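PDB 6GZF: glutathione S-transferase from Natrialba magadii ATCC 43099, which probably acts as a xi-class glutathione transferase, a glutathione-dependent enzyme associated with reduction of glutathionyl-hydroquinones. Local coordinates for residues Tyr62-Ala67 with Val132-Leu137; Ser84-Asp89 with His108-Asp113. All blocks are in the same frame, centred on the assembly; numbering follows the deposited sequence. Where two conformers were deposited one is given.

Contact 1: residues Tyr62-Ala67 with Val132-Leu137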
loop_
_atom_site.group_PDB
_atom_site.type_symbol
_atom_site.label_atom_id
_atom_site.label_comp_id
_atom_site.label_asym_id
_atom_site.label_seq_id
_atom_site.Cartn_x
_atom_site.Cartn_y
_atom_site.Cartn_z
ATOM N N TYR A 62 -20.684 0.330 -8.196
ATOM C CA TYR A 62 -20.313 1.509 -7.423
ATOM C C TYR A 62 -18.800 1.596 -7.244
ATOM O O TYR A 62 -18.268 2.651 -6.902
ATOM C CB TYR A 62 -20.999 1.502 -6.055
ATOM C CG TYR A 62 -22.411 2.042 -6.065
ATOM C CD1 TYR A 62 -22.670 3.355 -6.435
ATOM C CD2 TYR A 62 -23.482 1.246 -5.683
ATOM C CE1 TYR A 62 -23.958 3.855 -6.440
ATOM C CE2 TYR A 62 -24.774 1.738 -5.684
ATOM C CZ TYR A 62 -25.006 3.042 -6.062
ATOM O OH TYR A 62 -26.291 3.537 -6.063
ATOM N N ALA A 63 -18.114 0.484 -7.486
ATOM C CA ALA A 63 -16.676 0.404 -7.266
ATOM C C ALA A 63 -15.878 0.871 -8.479
ATOM O O ALA A 63 -14.758 1.366 -8.345
ATOM C CB ALA A 63 -16.288 -1.013 -6.902
ATOM N N CYS A 64 -16.454 0.707 -9.664
ATOM C CA CYS A 64 -15.769 1.070 -10.901
ATOM C C CYS A 64 -15.817 2.577 -11.144
ATOM O O CYS A 64 -16.895 3.167 -11.192
ATOM C CB CYS A 64 -16.385 0.325 -12.086
ATOM S SG CYS A 64 -15.412 0.396 -13.603
ATOM N N PRO A 65 -14.640 3.204 -11.304
ATOM C CA PRO A 65 -14.538 4.652 -11.517
ATOM C C PRO A 65 -15.007 5.061 -12.908
ATOM O O PRO A 65 -15.329 6.226 -13.137
ATOM C CB PRO A 65 -13.044 4.922 -11.344
ATOM C CG PRO A 65 -12.397 3.660 -11.787
ATOM C CD PRO A 65 -13.320 2.552 -11.337
ATOM N N TRP A 66 -15.038 4.105 -13.828
ATOM C CA TRP A 66 -15.509 4.361 -15.180
ATOM C C TRP A 66 -17.032 4.401 -15.191
ATOM O O TRP A 66 -17.636 5.293 -15.786
ATOM C CB TRP A 66 -14.972 3.298 -16.138
ATOM C CG TRP A 66 -13.494 3.117 -15.994
ATOM C CD1 TRP A 66 -12.853 2.180 -15.238
ATOM C CD2 TRP A 66 -12.470 3.921 -16.591
ATOM N NE1 TRP A 66 -11.492 2.340 -15.341
ATOM C CE2 TRP A 66 -11.232 3.403 -16.165
ATOM C CE3 TRP A 66 -12.481 5.022 -17.452
ATOM C CZ2 TRP A 66 -10.016 3.952 -16.568
ATOM C CZ3 TRP A 66 -11.273 5.563 -17.853
ATOM C CH2 TRP A 66 -10.057 5.026 -17.412
ATOM N N ALA A 67 -17.646 3.437 -14.514
ATOM C CA ALA A 67 -19.095 3.422 -14.356
ATOM C C ALA A 67 -19.545 4.600 -13.498
ATOM O O ALA A 67 -20.600 5.188 -13.737
ATOM C CB ALA A 67 -19.552 2.109 -13.744
ATOM N N VAL A 132 -16.335 -8.391 -20.361
ATOM C CA VAL A 132 -17.604 -8.052 -19.725
ATOM C C VAL A 132 -17.358 -7.025 -18.627
ATOM O O VAL A 132 -16.948 -7.373 -17.521
ATOM C CB VAL A 132 -18.300 -9.296 -19.138
ATOM C CG1 VAL A 132 -19.639 -8.915 -18.520
ATOM C CG2 VAL A 132 -18.491 -10.347 -20.216
ATOM N N THR A 133 -17.611 -5.757 -18.939
ATOM C CA THR A 133 -17.301 -4.651 -18.035
ATOM C C THR A 133 -18.479 -3.698 -17.844
ATOM O O THR A 133 -19.500 -3.805 -18.522
ATOM C CB THR A 133 -16.106 -3.822 -18.552
ATOM O OG1 THR A 133 -16.428 -3.267 -19.835
ATOM C CG2 THR A 133 -14.860 -4.684 -18.672
ATOM N N VAL A 134 -18.302 -2.749 -16.930
ATOM C CA VAL A 134 -19.263 -1.684 -16.687
ATOM C C VAL A 134 -18.583 -0.356 -17.018
ATOM O O VAL A 134 -17.359 -0.250 -16.920
ATOM C CB VAL A 134 -19.764 -1.687 -15.225
ATOM C CG1 VAL A 134 -20.688 -2.871 -14.980
ATOM C CG2 VAL A 134 -18.593 -1.703 -14.256
ATOM N N PRO A 135 -19.362 0.665 -17.413
ATOM C CA PRO A 135 -20.824 0.710 -17.525
ATOM C C PRO A 135 -21.356 0.155 -18.841
ATOM O O PRO A 135 -20.599 -0.034 -19.793
ATOM C CB PRO A 135 -21.124 2.204 -17.418
ATOM C CG PRO A 135 -19.949 2.838 -18.079
ATOM C CD PRO A 135 -18.757 1.969 -17.740
ATOM N N VAL A 136 -22.659 -0.107 -18.876
ATOM C CA VAL A 136 -23.334 -0.549 -20.089
ATOM C C VAL A 136 -24.663 0.180 -20.245
ATOM O O VAL A 136 -25.560 0.032 -19.415
ATOM C CB VAL A 136 -23.594 -2.073 -20.085
ATOM C CG1 VAL A 136 -24.527 -2.460 -21.225
ATOM C CG2 VAL A 136 -22.286 -2.844 -20.174
ATOM N N LEU A 137 -24.785 0.976 -21.303
ATOM C CA LEU A 137 -26.046 1.640 -21.600
ATOM C C LEU A 137 -26.912 0.721 -22.452
ATOM O O LEU A 137 -26.520 0.325 -23.549
ATOM C CB LEU A 137 -25.814 2.974 -22.311
ATOM C CG LEU A 137 -27.080 3.785 -22.599
ATOM C CD1 LEU A 137 -27.757 4.200 -21.299
ATOM C CD2 LEU A 137 -26.765 5.002 -23.457
#

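Contact 2: residues Ser84-Asp89 with His108-Asp113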
loop_
_atom_site.group_PDB
_atom_site.type_symbol
_atom_site.label_atom_id
_atom_site.label_comp_id
_atom_site.label_asym_id
_atom_site.label_seq_id
_atom_site.Cartn_x
_atom_site.Cartn_y
_atom_site.Cartn_z
ATOM N N SER A 84 -33.120 4.601 -15.909
ATOM C CA SER A 84 -33.074 3.649 -14.805
ATOM C C SER A 84 -31.689 3.024 -14.671
ATOM O O SER A 84 -30.882 3.079 -15.600
ATOM C CB SER A 84 -34.129 2.562 -15.000
ATOM O OG SER A 84 -33.916 1.857 -16.210
ATOM N N VAL A 85 -31.418 2.424 -13.517
ATOM C CA VAL A 85 -30.089 1.893 -13.242
ATOM C C VAL A 85 -30.122 0.613 -12.401
ATOM O O VAL A 85 -30.923 0.480 -11.475
ATOM C CB VAL A 85 -29.211 2.956 -12.532
ATOM C CG1 VAL A 85 -29.846 3.401 -11.220
ATOM C CG2 VAL A 85 -27.800 2.436 -12.306
ATOM N N SER A 86 -29.259 -0.336 -12.754
ATOM C CA SER A 86 -29.059 -1.540 -11.960
ATOM C C SER A 86 -27.632 -1.574 -11.422
ATOM O O SER A 86 -26.691 -1.202 -12.122
ATOM C CB SER A 86 -29.345 -2.795 -12.787
ATOM O OG SER A 86 -30.722 -2.895 -13.110
ATOM N N VAL A 87 -27.475 -2.016 -10.179
ATOM C CA VAL A 87 -26.158 -2.073 -9.557
ATOM C C VAL A 87 -25.698 -3.511 -9.353
ATOM O O VAL A 87 -26.336 -4.280 -8.634
ATOM C CB VAL A 87 -26.143 -1.348 -8.202
ATOM C CG1 VAL A 87 -24.751 -1.396 -7.600
ATOM C CG2 VAL A 87 -26.604 0.091 -8.371
ATOM N N VAL A 88 -24.583 -3.863 -9.985
ATOM C CA VAL A 88 -24.051 -5.217 -9.903
ATOM C C VAL A 88 -23.272 -5.442 -8.610
ATOM O O VAL A 88 -22.893 -4.493 -7.924
ATOM C CB VAL A 88 -23.136 -5.533 -11.101
ATOM C CG1 VAL A 88 -23.888 -5.335 -12.408
ATOM C CG2 VAL A 88 -21.902 -4.654 -11.066
ATOM N N ASP A 89 -23.043 -6.712 -8.290
ATOM C CA ASP A 89 -22.288 -7.108 -7.104
ATOM C C ASP A 89 -20.851 -6.592 -7.185
ATOM O O ASP A 89 -20.143 -6.873 -8.152
ATOM C CB ASP A 89 -22.311 -8.637 -6.965
ATOM C CG ASP A 89 -21.849 -9.126 -5.599
ATOM O OD1 ASP A 89 -21.182 -8.369 -4.864
ATOM O OD2 ASP A 89 -22.151 -10.289 -5.261
ATOM N N HIS A 108 -31.233 -6.080 -8.784
ATOM C CA HIS A 108 -31.346 -7.146 -9.768
ATOM C C HIS A 108 -31.325 -6.558 -11.174
ATOM O O HIS A 108 -31.509 -5.354 -11.352
ATOM C CB HIS A 108 -32.631 -7.947 -9.553
ATOM C CG HIS A 108 -33.881 -7.160 -9.803
ATOM N ND1 HIS A 108 -34.427 -6.311 -8.865
ATOM C CD2 HIS A 108 -34.688 -7.090 -10.887
ATOM C CE1 HIS A 108 -35.517 -5.755 -9.359
ATOM N NE2 HIS A 108 -35.699 -6.210 -10.586
ATOM N N ASP A 109 -31.095 -7.408 -12.167
ATOM C CA ASP A 109 -31.171 -6.980 -13.557
ATOM C C ASP A 109 -32.618 -6.639 -13.903
ATOM O O ASP A 109 -33.437 -7.529 -14.126
ATOM C CB ASP A 109 -30.629 -8.064 -14.490
ATOM C CG ASP A 109 -30.932 -7.786 -15.951
ATOM O OD1 ASP A 109 -30.901 -6.605 -16.356
ATOM O OD2 ASP A 109 -31.202 -8.751 -16.696
ATOM N N HIS A 110 -32.924 -5.346 -13.942
ATOM C CA HIS A 110 -34.292 -4.883 -14.154
ATOM C C HIS A 110 -34.859 -5.275 -15.516
ATOM O O HIS A 110 -36.075 -5.301 -15.701
ATOM C CB HIS A 110 -34.366 -3.362 -13.994
ATOM C CG HIS A 110 -34.108 -2.884 -12.599
ATOM N ND1 HIS A 110 -32.839 -2.754 -12.079
ATOM C CD2 HIS A 110 -34.959 -2.505 -11.615
ATOM C CE1 HIS A 110 -32.918 -2.313 -10.835
ATOM N NE2 HIS A 110 -34.193 -2.155 -10.530
ATOM N N VAL A 111 -33.983 -5.580 -16.466
ATOM C CA VAL A 111 -34.422 -5.858 -17.829
ATOM C C VAL A 111 -34.765 -7.330 -18.054
ATOM O O VAL A 111 -35.907 -7.660 -18.375
ATOM C CB VAL A 111 -33.358 -5.425 -18.855
ATOM C CG1 VAL A 111 -33.814 -5.760 -20.262
ATOM C CG2 VAL A 111 -33.089 -3.933 -18.729
ATOM N N HIS A 112 -33.786 -8.215 -17.885
ATOM C CA HIS A 112 -33.998 -9.632 -18.178
ATOM C C HIS A 112 -33.781 -10.542 -16.972
ATOM O O HIS A 112 -33.857 -11.765 -17.098
ATOM C CB HIS A 112 -33.086 -10.074 -19.323
ATOM C CG HIS A 112 -33.440 -9.468 -20.644
ATOM N ND1 HIS A 112 -34.687 -9.606 -21.216
ATOM C CD2 HIS A 112 -32.712 -8.720 -21.507
ATOM C CE1 HIS A 112 -34.711 -8.968 -22.373
ATOM N NE2 HIS A 112 -33.527 -8.422 -22.572
ATOM N N ASP A 113 -33.518 -9.941 -15.813
ATOM C CA ASP A 113 -33.317 -10.682 -14.567
ATOM C C ASP A 113 -32.238 -11.753 -14.724
ATOM O O ASP A 113 -32.454 -12.924 -14.409
ATOM C CB ASP A 113 -34.633 -11.315 -14.101
ATOM C CG ASP A 113 -34.555 -11.850 -12.683
ATOM O OD1 ASP A 113 -33.711 -11.359 -11.905
ATOM O OD2 ASP A 113 -35.336 -12.766 -12.348
#

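Contact 1: residues Tyr62-Ala67 with Val132-Leu137
C64 faces V134 and P135 packs against A67, the pairing that marks the active-site edge of a thioredoxin fold: a cysteine just before helix 65-77 meets the loop whose cis-proline leads into strand 136-139. C64 is the predicted nucleophile, and V134 belongs to the predicted glutathione site. From CB outward, the cysteine side chain first meets a methyl, with C64 CB 3.7 Å from V134 CG2. Its chi1 of -167° swings SG away from the backbone N, to a point 3.9 Å from the carbonyl O of V134 and near the same methyl; there the sulfur also lies at the edge of the W66 ring, in its plane. The cis peptide before P135 presents the proline ring to the first turn of the helix, where P135 CD is 3.7 Å from A67 CA and P135 CB is 4.0 Å from A67 CB. Strand 56-60 adjoins this packing, V60 touching A67 and L58 touching P135. The 176 Å² buried between the segments is mostly apolar packing, and the two share no hydrogen bond. V134 CG2 joins the two ends of the interface: besides C64 CB, it reaches A67 CB at 4.0 Å.

Contact 2: residues Ser84-Asp89 with His108-Asp113
V85 is the first residue of 84-89 to meet the loop 108-113: its carbonyl O lies 3.5 Å from H110 CE1, oblique to the imidazole, while its side chain points away from the loop. Just before it, S84 OG bonds H57 ND1 of the neighbouring strand 56-60. S86 follows and turns its side chain toward the loop. With chi1 at -68°, OG stands beside the backbone N and anti to the carbonyl carbon, which brings it to the edge of the H110 ring, near the ring plane, where it hydrogen-bonds ND1. The modelled separation of S86 OG and H110 ND1, 2.4 Å, is very short and doubtful as a length at 2.61 Å resolution. H108 O is also close to S86 OG, at 3.1 Å. V87 then bonds T107, the residue just before 108-113.

The loop holds its shape through D109. D109 OD1 accepts the N-H of V111 in an Asx turn, N to OD1 3.2 Å. D109 OD2 accepts the N-H of H112, N to OD2 2.9 Å; both donors approach from above the carboxylate plane, by 71° and 53°. D109 O further accepts the backbone N-H of D113. Y59 OH, from strand 56-60, also bonds D109 OD1, tying this loop to the thioredoxin-like sheet in which 84-87 is an outermost strand.

S86 OG has a second imidazole partner, H57 NE2. If both bonds are real, the one hydroxyl proton cannot serve both rings, and at least one of H110 ND1 and H57 NE2 presumably brings its own hydrogen. The tautomers or charges of the two histidines might then be coupled through S86.

Contact 2 is nested in the chain between the two segments of contact 1, and their centres lie 13 Å apart. Both reach the same four-stranded sheet: strand 56-60 lies between 84-87 of contact 2 and 136-139, into which the cis-proline loop of contact 1 runs. They also touch directly, Y62 CD2 approaching V87 CG1 to 3.5 Å. Contact 1 contains the predicted nucleophile, whereas contact 2 stands back from the predicted glutathione site, the S86 side chain being about 9 Å from that of V134. W97, another predicted glutathione-binding residue, belongs to the connection between 84-89 and 108-113 and touches V88. The side chain of V134 is about 4 Å from that of W97.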